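Local coordinates for protein SidF, inhibitor of growth family, member 3 (Legionella pneumophila subsp. pneumophila, PDB 4FYE) that is a phosphoinositide phosphatase that probably removes the 3-phosphate from the inositol ring of membrane lipids, at residues 36-41 with 52-57; 91-96 with 163-168; 444-449 with 552-557. The protein carries 1 engineered substitution. One frame throughout, in Å; residues are numbered along the deposited sequence.

Contact 1 (36-41 with 52-57); sequences GERQVF and VVVNSQ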
ATOM      1  N   GLY A  36     -25.194  11.812   0.544  1.00 55.35           N
ATOM      2  CA  GLY A  36     -25.566  11.638  -0.851  1.00 54.53           C
ATOM      3  C   GLY A  36     -24.378  11.553  -1.783  1.00 57.74           C
ATOM      4  O   GLY A  36     -24.547  11.156  -2.906  1.00 62.12           O
ATOM      5  N   GLU A  37     -23.167  11.900  -1.351  1.00 54.45           N
ATOM      6  CA  GLU A  37     -21.998  11.543  -2.172  1.00 51.32           C
ATOM      7  C   GLU A  37     -21.316  10.324  -1.530  1.00 50.97           C
ATOM      8  O   GLU A  37     -21.136   9.317  -2.214  1.00 49.29           O
ATOM      9  CB  GLU A  37     -21.032  12.702  -2.438  1.00 47.26           C
ATOM     10  CG  GLU A  37     -19.584  12.248  -2.745  1.00 51.28           C
ATOM     11  CD  GLU A  37     -18.490  13.391  -2.845  1.00 58.15           C
ATOM     12  OE1 GLU A  37     -18.746  14.613  -2.593  1.00 59.38           O
ATOM     13  OE2 GLU A  37     -17.315  13.078  -3.207  1.00 62.87           O
ATOM     14  N   ARG A  38     -21.007  10.386  -0.222  1.00 51.47           N
ATOM     15  CA  ARG A  38     -20.363   9.233   0.507  1.00 48.80           C
ATOM     16  C   ARG A  38     -21.460   8.311   1.038  1.00 49.26           C
ATOM     17  O   ARG A  38     -21.976   8.463   2.154  1.00 47.89           O
ATOM     18  CB  ARG A  38     -19.374   9.691   1.593  1.00 42.81           C
ATOM     19  CG  ARG A  38     -18.126  10.392   1.026  1.00 41.37           C
ATOM     20  CD  ARG A  38     -17.234  10.869   2.145  1.00 42.05           C
ATOM     21  NE  ARG A  38     -16.011  11.457   1.632  1.00 40.20           N
ATOM     22  CZ  ARG A  38     -15.008  11.932   2.375  1.00 39.00           C
ATOM     23  NH1 ARG A  38     -15.066  11.941   3.702  1.00 39.45           N
ATOM     24  NH2 ARG A  38     -13.933  12.426   1.786  1.00 38.11           N
ATOM     25  N   GLN A  39     -21.837   7.351   0.220  1.00 45.75           N
ATOM     26  CA  GLN A  39     -22.953   6.550   0.582  1.00 46.20           C
ATOM     27  C   GLN A  39     -22.500   5.275   1.246  1.00 46.98           C
ATOM     28  O   GLN A  39     -21.480   4.691   0.870  1.00 46.26           O
ATOM     29  CB  GLN A  39     -23.769   6.315  -0.648  1.00 48.28           C
ATOM     30  CG  GLN A  39     -24.219   7.669  -1.183  1.00 52.52           C
ATOM     31  CD  GLN A  39     -25.518   7.507  -1.913  1.00 64.56           C
ATOM     32  OE1 GLN A  39     -25.587   6.763  -2.899  1.00 62.84           O
ATOM     33  NE2 GLN A  39     -26.584   8.118  -1.377  1.00 68.43           N
ATOM     34  N   VAL A  40     -23.248   4.885   2.261  1.00 47.31           N
ATOM     35  CA  VAL A  40     -22.899   3.773   3.089  1.00 51.32           C
ATOM     36  C   VAL A  40     -23.899   2.631   2.987  1.00 54.17           C
ATOM     37  O   VAL A  40     -25.122   2.838   2.910  1.00 53.71           O
ATOM     38  CB  VAL A  40     -22.748   4.217   4.543  1.00 53.74           C
ATOM     39  CG1 VAL A  40     -22.064   3.123   5.353  1.00 51.82           C
ATOM     40  CG2 VAL A  40     -21.907   5.473   4.594  1.00 53.60           C
ATOM     41  N   PHE A  41     -23.364   1.424   3.022  1.00 50.66           N
ATOM     42  CA  PHE A  41     -24.119   0.249   2.630  1.00 53.73           C
ATOM     43  C   PHE A  41     -23.666  -0.985   3.431  1.00 57.91           C
ATOM     44  O   PHE A  41     -22.585  -0.994   4.060  1.00 57.84           O
ATOM     45  CB  PHE A  41     -23.829  -0.048   1.167  1.00 49.46           C
ATOM     46  CG  PHE A  41     -24.336   0.987   0.189  1.00 50.37           C
ATOM     47  CD1 PHE A  41     -25.693   1.059  -0.135  1.00 49.01           C
ATOM     48  CD2 PHE A  41     -23.431   1.836  -0.488  1.00 47.17           C
ATOM     49  CE1 PHE A  41     -26.158   1.982  -1.069  1.00 48.76           C
ATOM     50  CE2 PHE A  41     -23.889   2.768  -1.402  1.00 50.14           C
ATOM     51  CZ  PHE A  41     -25.267   2.843  -1.706  1.00 48.72           C
ATOM     52  N   VAL A  52     -18.347   1.918   1.893  1.00 44.90           N
ATOM     53  CA  VAL A  52     -18.664   3.265   1.501  1.00 40.83           C
ATOM     54  C   VAL A  52     -18.387   3.433   0.004  1.00 43.97           C
ATOM     55  O   VAL A  52     -17.276   3.101  -0.466  1.00 43.83           O
ATOM     56  CB  VAL A  52     -17.768   4.257   2.216  1.00 43.96           C
ATOM     57  CG1 VAL A  52     -18.229   5.662   1.858  1.00 42.51           C
ATOM     58  CG2 VAL A  52     -17.736   4.025   3.732  1.00 45.23           C
ATOM     59  N   VAL A  53     -19.333   3.994  -0.742  1.00 43.94           N
ATOM     60  CA  VAL A  53     -19.234   4.044  -2.211  1.00 43.20           C
ATOM     61  C   VAL A  53     -19.413   5.508  -2.692  1.00 45.50           C
ATOM     62  O   VAL A  53     -20.288   6.216  -2.222  1.00 45.53           O
ATOM     63  CB  VAL A  53     -20.288   3.119  -2.883  1.00 45.95           C
ATOM     64  CG1 VAL A  53     -20.212   3.163  -4.412  1.00 45.54           C
ATOM     65  CG2 VAL A  53     -20.130   1.652  -2.456  1.00 44.52           C
ATOM     66  N   VAL A  54     -18.572   5.949  -3.609  1.00 41.25           N
ATOM     67  CA  VAL A  54     -18.703   7.233  -4.213  1.00 42.54           C
ATOM     68  C   VAL A  54     -18.734   7.055  -5.734  1.00 43.57           C
ATOM     69  O   VAL A  54     -17.832   6.425  -6.293  1.00 50.96           O
ATOM     70  CB  VAL A  54     -17.475   8.139  -3.884  1.00 42.57           C
ATOM     71  CG1 VAL A  54     -17.460   9.357  -4.793  1.00 42.17           C
ATOM     72  CG2 VAL A  54     -17.485   8.664  -2.458  1.00 35.84           C
ATOM     73  N   ASN A  55     -19.709   7.658  -6.409  1.00 41.98           N
ATOM     74  CA  ASN A  55     -19.691   7.825  -7.877  1.00 45.33           C
ATOM     75  C   ASN A  55     -19.298   9.215  -8.303  1.00 44.72           C
ATOM     76  O   ASN A  55     -19.877  10.180  -7.807  1.00 45.04           O
ATOM     77  CB  ASN A  55     -21.093   7.503  -8.475  1.00 49.86           C
ATOM     78  CG  ASN A  55     -21.653   6.233  -7.901  1.00 56.24           C
ATOM     79  OD1 ASN A  55     -21.350   5.151  -8.382  1.00 64.08           O
ATOM     80  ND2 ASN A  55     -22.351   6.341  -6.792  1.00 59.49           N
ATOM     81  N   SER A  56     -18.368   9.355  -9.247  1.00 43.83           N
ATOM     82  CA  SER A  56     -18.070  10.723  -9.727  1.00 45.13           C
ATOM     83  C   SER A  56     -19.335  11.366 -10.302  1.00 48.19           C
ATOM     84  O   SER A  56     -20.072  10.715 -11.031  1.00 51.79           O
ATOM     85  CB  SER A  56     -16.971  10.734 -10.787  1.00 43.07           C
ATOM     86  OG  SER A  56     -15.739  10.334 -10.213  1.00 46.28           O
ATOM     87  N   GLN A  57     -19.565  12.618  -9.917  1.00 53.22           N
ATOM     88  CA  GLN A  57     -20.500  13.550 -10.548  1.00 58.77           C
ATOM     89  C   GLN A  57     -19.672  14.769 -11.063  1.00 59.10           C
ATOM     90  O   GLN A  57     -18.560  15.030 -10.584  1.00 53.96           O
ATOM     91  CB  GLN A  57     -21.567  14.023  -9.538  1.00 62.62           C
ATOM     92  CG  GLN A  57     -22.503  12.967  -8.910  1.00 66.86           C
ATOM     93  CD  GLN A  57     -23.269  12.124  -9.945  1.00 72.54           C
ATOM     94  OE1 GLN A  57     -23.468  10.924  -9.759  1.00 78.11           O
ATOM     95  NE2 GLN A  57     -23.696  12.745 -11.035  1.00 79.03           N
TER
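The Phe41 ring meets Val53 obliquely through CD2 and CE2: CD2 lies 3.8 Å from Val53 CG2 and CE2 3.9 Å from Val53 CB. The two side chains cross at nearly a right angle, and Leu20 also touches the aromatic ring. Of the other flat groups, the carboxylate of Glu37 brushes Val54, OE2 to CG1 being 4.0 Å. Glu37 gets there with CG anti to the backbone N (chi1 155°) and the rest of its chain extended; OE2 takes its hydrogen bond from Gly67 N. The guanidinium of Arg38 lies beyond this contact, bonded to Tyr32 O and Ser715 OG, while the stem of the residue does the packing: CG sits 3.9 Å from Val54 CG2, the two side chains running alongside and pointing the same way. Ala705 and Leu706 of helix 701-712 cover that arginine further.

Backbone pairing sets the register. Gln39 N bonds Val53 O at 3.1 Å and Val53 N returns the bond to Gln39 O at 2.8 Å, each with an N-H...O angle of 162°, which makes Gln39-Val53 a hydrogen-bonded antiparallel pair. Gln39 O also receives a CA-H contact from Val52 at 3.2 Å. Val40 and Val52 form the next, non-hydrogen-bonded pair, with side chains on the sheet face opposite to that of Gln39 and Val53. The short strand axes run at 141°, well twisted from strictly antiparallel. Here is a beta hairpin, strand 39-42 with strand 50-55, closing one margin of a six-stranded mixed sheet; strand 184-189 continues it beyond Val52 and Val54.

Contact 2 (91-96 with 163-168); sequences DKDKKG and SGHKLK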
ATOM      1  N   ASP A  91     -16.937   6.077  28.871  1.00 93.18           N
ATOM      2  CA  ASP A  91     -17.662   4.814  29.135  1.00 92.13           C
ATOM      3  C   ASP A  91     -16.753   3.761  29.750  1.00 91.15           C
ATOM      4  O   ASP A  91     -17.153   3.054  30.668  1.00 98.08           O
ATOM      5  CB  ASP A  91     -18.340   4.238  27.879  1.00 92.05           C
ATOM      6  CG  ASP A  91     -19.751   4.810  27.628  1.00 94.07           C
ATOM      7  OD1 ASP A  91     -20.151   5.831  28.250  1.00 94.71           O
ATOM      8  OD2 ASP A  91     -20.462   4.237  26.769  1.00 91.62           O
ATOM      9  N   LYS A  92     -15.522   3.668  29.278  1.00 86.41           N
ATOM     10  CA  LYS A  92     -14.657   2.657  29.835  1.00 89.78           C
ATOM     11  C   LYS A  92     -13.836   3.160  31.025  1.00 90.25           C
ATOM     12  O   LYS A  92     -13.034   2.402  31.562  1.00 98.42           O
ATOM     13  CB  LYS A  92     -13.800   1.981  28.748  1.00 87.25           C
ATOM     14  CG  LYS A  92     -12.478   2.668  28.446  1.00 89.62           C
ATOM     15  CD  LYS A  92     -11.665   1.868  27.444  1.00 88.05           C
ATOM     16  CE  LYS A  92     -12.446   1.660  26.159  1.00 86.93           C
ATOM     17  NZ  LYS A  92     -11.483   1.360  25.067  1.00 88.00           N
ATOM     18  N   ASP A  93     -14.063   4.399  31.473  1.00 91.53           N
ATOM     19  CA  ASP A  93     -13.233   4.986  32.550  1.00 90.42           C
ATOM     20  C   ASP A  93     -13.725   4.653  33.965  1.00 93.98           C
ATOM     21  O   ASP A  93     -14.840   4.156  34.127  1.00 93.80           O
ATOM     22  CB  ASP A  93     -12.883   6.484  32.324  1.00 90.66           C
ATOM     23  CG  ASP A  93     -13.938   7.477  32.864  1.00 97.59           C
ATOM     24  OD1 ASP A  93     -14.746   7.146  33.764  1.00101.01           O
ATOM     25  OD2 ASP A  93     -13.925   8.638  32.389  1.00 95.42           O
ATOM     26  N   LYS A  94     -12.897   4.932  34.973  1.00 92.09           N
ATOM     27  CA  LYS A  94     -13.255   4.613  36.355  1.00 97.12           C
ATOM     28  C   LYS A  94     -13.983   5.714  37.125  1.00 97.93           C
ATOM     29  O   LYS A  94     -14.611   5.417  38.154  1.00100.24           O
ATOM     30  CB  LYS A  94     -12.062   4.068  37.140  1.00 97.74           C
ATOM     31  CG  LYS A  94     -12.291   2.632  37.569  1.00104.52           C
ATOM     32  CD  LYS A  94     -11.723   1.593  36.599  1.00101.59           C
ATOM     33  CE  LYS A  94     -12.094   0.221  37.160  1.00106.03           C
ATOM     34  NZ  LYS A  94     -11.040  -0.812  36.939  1.00110.33           N
ATOM     35  N   LYS A  95     -13.927   6.947  36.615  1.00 93.09           N
ATOM     36  CA  LYS A  95     -14.650   8.068  37.210  1.00 98.32           C
ATOM     37  C   LYS A  95     -16.184   8.009  36.893  1.00 97.30           C
ATOM     38  O   LYS A  95     -16.624   7.210  36.076  1.00 92.18           O
ATOM     39  CB  LYS A  95     -13.975   9.430  36.864  1.00102.16           C
ATOM     40  CG  LYS A  95     -12.426   9.447  36.882  1.00101.04           C
ATOM     41  CD  LYS A  95     -11.767  10.851  36.859  1.00104.91           C
ATOM     42  CE  LYS A  95     -11.838  11.631  35.525  1.00105.47           C
ATOM     43  NZ  LYS A  95     -11.027  11.182  34.327  1.00 96.17           N
ATOM     44  N   GLY A  96     -16.999   8.800  37.590  1.00101.42           N
ATOM     45  CA  GLY A  96     -18.453   8.729  37.422  1.00100.18           C
ATOM     46  C   GLY A  96     -19.004   9.924  36.665  1.00102.06           C
ATOM     47  O   GLY A  96     -18.252  10.653  35.989  1.00 98.22           O
ATOM     48  N   SER A 163     -14.296  15.910  29.392  1.00 69.56           N
ATOM     49  CA  SER A 163     -14.290  14.443  29.379  1.00 69.89           C
ATOM     50  C   SER A 163     -13.345  13.896  30.433  1.00 72.75           C
ATOM     51  O   SER A 163     -13.465  12.748  30.831  1.00 75.78           O
ATOM     52  CB  SER A 163     -13.952  13.923  28.012  1.00 64.40           C
ATOM     53  OG  SER A 163     -12.554  13.792  27.894  1.00 67.17           O
ATOM     54  N   GLY A 164     -12.460  14.765  30.929  1.00 77.77           N
ATOM     55  CA  GLY A 164     -11.387  14.398  31.853  1.00 77.84           C
ATOM     56  C   GLY A 164     -10.269  13.580  31.201  1.00 81.82           C
ATOM     57  O   GLY A 164      -9.484  12.947  31.901  1.00 85.46           O
ATOM     58  N   HIS A 165     -10.172  13.586  29.870  1.00 75.00           N
ATOM     59  CA  HIS A 165      -9.086  12.850  29.224  1.00 74.63           C
ATOM     60  C   HIS A 165      -8.143  13.742  28.508  1.00 75.97           C
ATOM     61  O   HIS A 165      -8.470  14.884  28.184  1.00 77.35           O
ATOM     62  CB  HIS A 165      -9.627  11.758  28.328  1.00 66.79           C
ATOM     63  CG  HIS A 165     -10.181  10.590  29.093  1.00 69.25           C
ATOM     64  ND1 HIS A 165     -11.229  10.710  29.955  1.00 70.55           N
ATOM     65  CD2 HIS A 165      -9.777   9.244  29.146  1.00 66.17           C
ATOM     66  CE1 HIS A 165     -11.483   9.501  30.521  1.00 68.43           C
ATOM     67  NE2 HIS A 165     -10.610   8.608  30.003  1.00 68.46           N
ATOM     68  N   LYS A 166      -6.936  13.264  28.274  1.00 75.06           N
ATOM     69  CA  LYS A 166      -5.984  14.131  27.586  1.00 74.31           C
ATOM     70  C   LYS A 166      -6.051  13.998  26.054  1.00 70.89           C
ATOM     71  O   LYS A 166      -6.473  12.970  25.486  1.00 73.89           O
ATOM     72  CB  LYS A 166      -4.570  13.947  28.143  1.00 76.14           C
ATOM     73  CG  LYS A 166      -4.407  14.475  29.561  1.00 83.76           C
ATOM     74  CD  LYS A 166      -3.185  13.880  30.255  1.00 91.00           C
ATOM     75  CE  LYS A 166      -2.561  14.891  31.202  1.00 96.00           C
ATOM     76  NZ  LYS A 166      -2.159  16.094  30.413  1.00 98.17           N
ATOM     77  N   LEU A 167      -5.639  15.059  25.393  1.00 72.12           N
ATOM     78  CA  LEU A 167      -5.637  15.114  23.940  1.00 76.63           C
ATOM     79  C   LEU A 167      -5.138  13.809  23.362  1.00 71.80           C
ATOM     80  O   LEU A 167      -5.867  13.165  22.596  1.00 71.20           O
ATOM     81  CB  LEU A 167      -4.777  16.296  23.468  1.00 81.77           C
ATOM     82  CG  LEU A 167      -5.395  17.587  22.917  1.00 81.76           C
ATOM     83  CD1 LEU A 167      -5.829  17.350  21.464  1.00 89.70           C
ATOM     84  CD2 LEU A 167      -6.530  18.127  23.777  1.00 78.66           C
ATOM     85  N   LYS A 168      -3.927  13.399  23.775  1.00 75.29           N
ATOM     86  CA  LYS A 168      -3.277  12.140  23.309  1.00 76.50           C
ATOM     87  C   LYS A 168      -4.111  10.887  23.509  1.00 67.04           C
ATOM     88  O   LYS A 168      -4.068   9.974  22.727  1.00 68.46           O
ATOM     89  CB  LYS A 168      -1.884  11.944  23.935  1.00 88.82           C
ATOM     90  CG  LYS A 168      -0.768  12.513  23.061  1.00 99.21           C
ATOM     91  CD  LYS A 168       0.523  11.693  23.135  1.00107.06           C
ATOM     92  CE  LYS A 168       1.521  12.282  24.124  1.00112.45           C
ATOM     93  NZ  LYS A 168       1.630  13.769  23.993  1.00105.30           N
TER
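Asp93 and His165 meet with their flat groups almost in one plane: carboxylate and imidazole are only 5° apart, although the side chains as a whole approach at a slant. Asp93 OD2 comes to the edge of the ring, 3.2 Å from His165 CE1, and Asp93 CB lies at the same edge, 3.8 Å from His165 CE1. The carboxylate reaches this place because CG stands between the backbone N and the carbonyl carbon (chi1 87°).

The rotation of the ring is fixed through ND1. His165 ND1 donates to Ser163 O at 3.1 Å with an N-H...O angle of 155°, approaching from above the carbonyl plane, whereas Ser163 O itself lies close to the plane of the ring. Ser163 OG accepts from His165 N at 3.1 Å, an ST turn that folds the chain just after helix 136-163, where Gly164 takes a positive phi.

Lys95 comes from another direction. Its chain bends at the third and fourth torsions and delivers NZ to Gly164 O, a weak hydrogen bond of 3.4 Å. The same NZ lies oblique to the imidazole, 4.2 Å from CE1. Outside the two segments, Asp93 OD2 forms a salt bridge with Arg101 and Asp93 OD1 one with Lys98, so helix 98-119 holds the carboxylate that faces the histidine.

Chemically, the two salt bridges probably offset much of the carboxylate's charge, and Lys95 NZ would oppose a positive imidazole, so any bias toward a charged histidine is likely to be small. The charge of the ring is not observed, and the surface join rests mainly on such modest electrostatics.

Contact 3 (444-449 with 552-557); sequences FVNQMT and QIDALR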
ATOM      1  N   PHE A 444      18.553  -4.440  -5.279  1.00 55.06           N
ATOM      2  CA  PHE A 444      17.169  -4.538  -5.783  1.00 51.94           C
ATOM      3  C   PHE A 444      17.133  -4.441  -7.310  1.00 51.51           C
ATOM      4  O   PHE A 444      16.516  -5.260  -7.985  1.00 54.68           O
ATOM      5  CB  PHE A 444      16.327  -3.432  -5.135  1.00 53.22           C
ATOM      6  CG  PHE A 444      14.910  -3.346  -5.647  1.00 52.59           C
ATOM      7  CD1 PHE A 444      13.908  -4.120  -5.092  1.00 49.44           C
ATOM      8  CD2 PHE A 444      14.588  -2.464  -6.680  1.00 48.47           C
ATOM      9  CE1 PHE A 444      12.602  -4.025  -5.555  1.00 51.68           C
ATOM     10  CE2 PHE A 444      13.302  -2.350  -7.133  1.00 50.32           C
ATOM     11  CZ  PHE A 444      12.297  -3.140  -6.573  1.00 52.79           C
ATOM     12  N   VAL A 445      17.843  -3.485  -7.882  1.00 52.71           N
ATOM     13  CA  VAL A 445      17.813  -3.384  -9.315  1.00 51.71           C
ATOM     14  C   VAL A 445      18.327  -4.680  -9.934  1.00 58.33           C
ATOM     15  O   VAL A 445      17.688  -5.260 -10.839  1.00 59.67           O
ATOM     16  CB  VAL A 445      18.521  -2.107  -9.823  1.00 51.86           C
ATOM     17  CG1 VAL A 445      18.796  -2.189 -11.320  1.00 50.87           C
ATOM     18  CG2 VAL A 445      17.658  -0.873  -9.534  1.00 47.85           C
ATOM     19  N   ASN A 446      19.452  -5.187  -9.436  1.00 60.34           N
ATOM     20  CA  ASN A 446      19.993  -6.458  -9.979  1.00 60.83           C
ATOM     21  C   ASN A 446      18.970  -7.615  -9.835  1.00 60.03           C
ATOM     22  O   ASN A 446      18.735  -8.398 -10.764  1.00 58.11           O
ATOM     23  CB  ASN A 446      21.266  -6.844  -9.255  1.00 59.07           C
ATOM     24  CG  ASN A 446      22.427  -5.982  -9.605  1.00 63.11           C
ATOM     25  OD1 ASN A 446      22.535  -5.463 -10.733  1.00 66.81           O
ATOM     26  ND2 ASN A 446      23.351  -5.833  -8.639  1.00 64.08           N
ATOM     27  N   GLN A 447      18.356  -7.713  -8.671  1.00 58.88           N
ATOM     28  CA  GLN A 447      17.414  -8.820  -8.451  1.00 60.41           C
ATOM     29  C   GLN A 447      16.303  -8.799  -9.474  1.00 59.01           C
ATOM     30  O   GLN A 447      16.039  -9.798 -10.122  1.00 61.05           O
ATOM     31  CB  GLN A 447      16.800  -8.722  -7.081  1.00 58.39           C
ATOM     32  CG  GLN A 447      17.832  -8.762  -5.980  1.00 61.51           C
ATOM     33  CD  GLN A 447      17.219  -8.616  -4.599  1.00 58.77           C
ATOM     34  OE1 GLN A 447      16.479  -7.678  -4.313  1.00 55.04           O
ATOM     35  NE2 GLN A 447      17.525  -9.566  -3.736  1.00 55.01           N
ATOM     36  N   MET A 448      15.694  -7.629  -9.637  1.00 58.81           N
ATOM     37  CA  MET A 448      14.497  -7.464 -10.452  1.00 57.64           C
ATOM     38  C   MET A 448      14.900  -7.625 -11.883  1.00 58.27           C
ATOM     39  O   MET A 448      14.156  -8.148 -12.696  1.00 64.94           O
ATOM     40  CB  MET A 448      13.881  -6.047 -10.250  1.00 61.14           C
ATOM     41  CG  MET A 448      13.305  -5.789  -8.857  1.00 56.91           C
ATOM     42  SD  MET A 448      11.874  -6.852  -8.555  1.00 56.41           S
ATOM     43  CE  MET A 448      10.570  -6.019  -9.491  1.00 54.10           C
ATOM     44  N   THR A 449      16.082  -7.158 -12.219  1.00 57.76           N
ATOM     45  CA  THR A 449      16.499  -7.382 -13.558  1.00 60.67           C
ATOM     46  C   THR A 449      16.795  -8.879 -13.816  1.00 65.97           C
ATOM     47  O   THR A 449      16.345  -9.419 -14.823  1.00 70.48           O
ATOM     48  CB  THR A 449      17.566  -6.363 -14.088  1.00 63.72           C
ATOM     49  OG1 THR A 449      18.577  -7.072 -14.789  1.00 64.95           O
ATOM     50  CG2 THR A 449      18.229  -5.515 -13.011  1.00 60.00           C
ATOM     51  N   GLN A 552      29.635  -4.453  -7.919  1.00 82.72           N
ATOM     52  CA  GLN A 552      30.415  -4.739  -9.122  1.00 89.27           C
ATOM     53  C   GLN A 552      29.506  -5.074 -10.313  1.00 87.41           C
ATOM     54  O   GLN A 552      29.807  -4.726 -11.464  1.00 86.36           O
ATOM     55  CB  GLN A 552      31.414  -5.874  -8.879  1.00 92.58           C
ATOM     56  CG  GLN A 552      32.563  -5.537  -7.936  1.00 92.43           C
ATOM     57  CD  GLN A 552      33.329  -6.798  -7.565  1.00 96.36           C
ATOM     58  OE1 GLN A 552      34.013  -7.402  -8.407  1.00 92.80           O
ATOM     59  NE2 GLN A 552      33.186  -7.225  -6.307  1.00 96.26           N
ATOM     60  N   ILE A 553      28.387  -5.739 -10.038  1.00 83.31           N
ATOM     61  CA  ILE A 553      27.446  -6.036 -11.119  1.00 82.91           C
ATOM     62  C   ILE A 553      26.823  -4.751 -11.694  1.00 83.17           C
ATOM     63  O   ILE A 553      26.727  -4.563 -12.916  1.00 86.55           O
ATOM     64  CB  ILE A 553      26.393  -7.052 -10.664  1.00 82.24           C
ATOM     65  CG1 ILE A 553      27.102  -8.390 -10.437  1.00 80.84           C
ATOM     66  CG2 ILE A 553      25.234  -7.128 -11.661  1.00 79.76           C
ATOM     67  CD1 ILE A 553      26.254  -9.527  -9.905  1.00 77.51           C
ATOM     68  N   ASP A 554      26.443  -3.862 -10.790  1.00 79.91           N
ATOM     69  CA  ASP A 554      25.901  -2.557 -11.122  1.00 80.68           C
ATOM     70  C   ASP A 554      26.755  -1.795 -12.145  1.00 83.68           C
ATOM     71  O   ASP A 554      26.265  -1.400 -13.210  1.00 80.30           O
ATOM     72  CB  ASP A 554      25.821  -1.745  -9.828  1.00 81.91           C
ATOM     73  CG  ASP A 554      24.640  -0.826  -9.799  1.00 80.60           C
ATOM     74  OD1 ASP A 554      24.828   0.316  -9.345  1.00 83.96           O
ATOM     75  OD2 ASP A 554      23.534  -1.246 -10.226  1.00 81.06           O
ATOM     76  N   ALA A 555      28.036  -1.617 -11.806  1.00 85.29           N
ATOM     77  CA  ALA A 555      29.041  -0.994 -12.685  1.00 90.43           C
ATOM     78  C   ALA A 555      28.952  -1.464 -14.130  1.00 91.61           C
ATOM     79  O   ALA A 555      28.907  -0.650 -15.062  1.00 90.75           O
ATOM     80  CB  ALA A 555      30.443  -1.272 -12.152  1.00 88.71           C
ATOM     81  N   LEU A 556      28.923  -2.782 -14.293  1.00 90.37           N
ATOM     82  CA  LEU A 556      28.870  -3.393 -15.607  1.00 92.15           C
ATOM     83  C   LEU A 556      27.505  -3.247 -16.267  1.00 90.65           C
ATOM     84  O   LEU A 556      27.409  -3.056 -17.478  1.00 93.64           O
ATOM     85  CB  LEU A 556      29.262  -4.862 -15.524  1.00 90.82           C
ATOM     86  CG  LEU A 556      30.765  -5.088 -15.278  1.00 99.21           C
ATOM     87  CD1 LEU A 556      30.951  -6.536 -14.868  1.00 95.90           C
ATOM     88  CD2 LEU A 556      31.662  -4.726 -16.469  1.00 93.79           C
ATOM     89  N   ARG A 557      26.439  -3.309 -15.490  1.00 86.17           N
ATOM     90  CA  ARG A 557      25.143  -3.054 -16.105  1.00 84.68           C
ATOM     91  C   ARG A 557      25.106  -1.612 -16.595  1.00 83.34           C
ATOM     92  O   ARG A 557      24.634  -1.314 -17.703  1.00 84.03           O
ATOM     93  CB  ARG A 557      23.992  -3.427 -15.171  1.00 82.04           C
ATOM     94  CG  ARG A 557      23.452  -4.845 -15.459  1.00 87.84           C
ATOM     95  CD  ARG A 557      23.218  -5.721 -14.223  1.00 86.46           C
ATOM     96  NE  ARG A 557      22.570  -6.973 -14.609  1.00 88.10           N
ATOM     97  CZ  ARG A 557      22.239  -7.977 -13.797  1.00 85.01           C
ATOM     98  NH1 ARG A 557      22.479  -7.934 -12.502  1.00 86.77           N
ATOM     99  NH2 ARG A 557      21.656  -9.050 -14.300  1.00 87.25           N
TER
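Asn446 OD1 is the point of tightest packing between the two helices, touched by both Arg557 and Ile553 from the same side. Arg557 NH1 donates to it at 3.0 Å, and Ile553 CG2 presses on it at 3.3 Å. The bond is not a textbook one: NH1 approaches 56° out of the amide carbonyl plane, so it does not use a lone pair, and the oxygen lies tilted from the guanidinium plane. Asn446 reaches across with CG anti to its carbonyl carbon (chi1 -72°). Its other branch, ND2, rests 3.8 Å from Ile553 CG2 and is hydrogen-bonded to His550, so the amide's flip is fixed. Arg557 curves at its second torsion to bring NH1 to the asparagine oxygen, the side chains crossing at a slant; NH2 forms a salt bridge with Asp450, and Tyr614 packs on the arginine.

Elsewhere the fit slackens. Thr449 OG1 lies over one guanidinium face, 3.7 Å from Arg557 NH2, but the modelled placement of this threonine is doubtful. Asp554 only approaches, its OD2 being 4.4 Å from Asn446 OD1, and its OD1 is hydrogen-bonded to Tyr613 OH instead. Gln552, Ala555 and Leu556 are on the exposed side. The segment axes stay 10.3 Å apart at closest and run at 68° to each other, a steep crossing bridged by Asn446 and the long Arg557. Ile553 also packs on Leu484 and Ile488 of helix 482-514; helix 438-458 thus meets the long helix 522-583, part of which is predicted to be coiled coil, through a buried polar bridge.

The three contacts follow one another along the chain without nesting, and none touches another. Contact 1 and contact 2 are the closer neighbours, with centres 34 Å apart and nearest atoms about 21 Å apart; strand 50-55 of the first is followed directly by helix 71-92 of the second. Contact 3 lies across the chain's centre from both, its centre 46 Å from contact 1 and 56 Å from contact 2. Contact 2 is a surface join, while the other two are buried. Helix 438-458 of contact 3 also packs, through Phe444 and Met448, on helix 626-637, which leads into strand 641-645 of the four-stranded sheet, whose following loop probably forms the phosphate-binding loop.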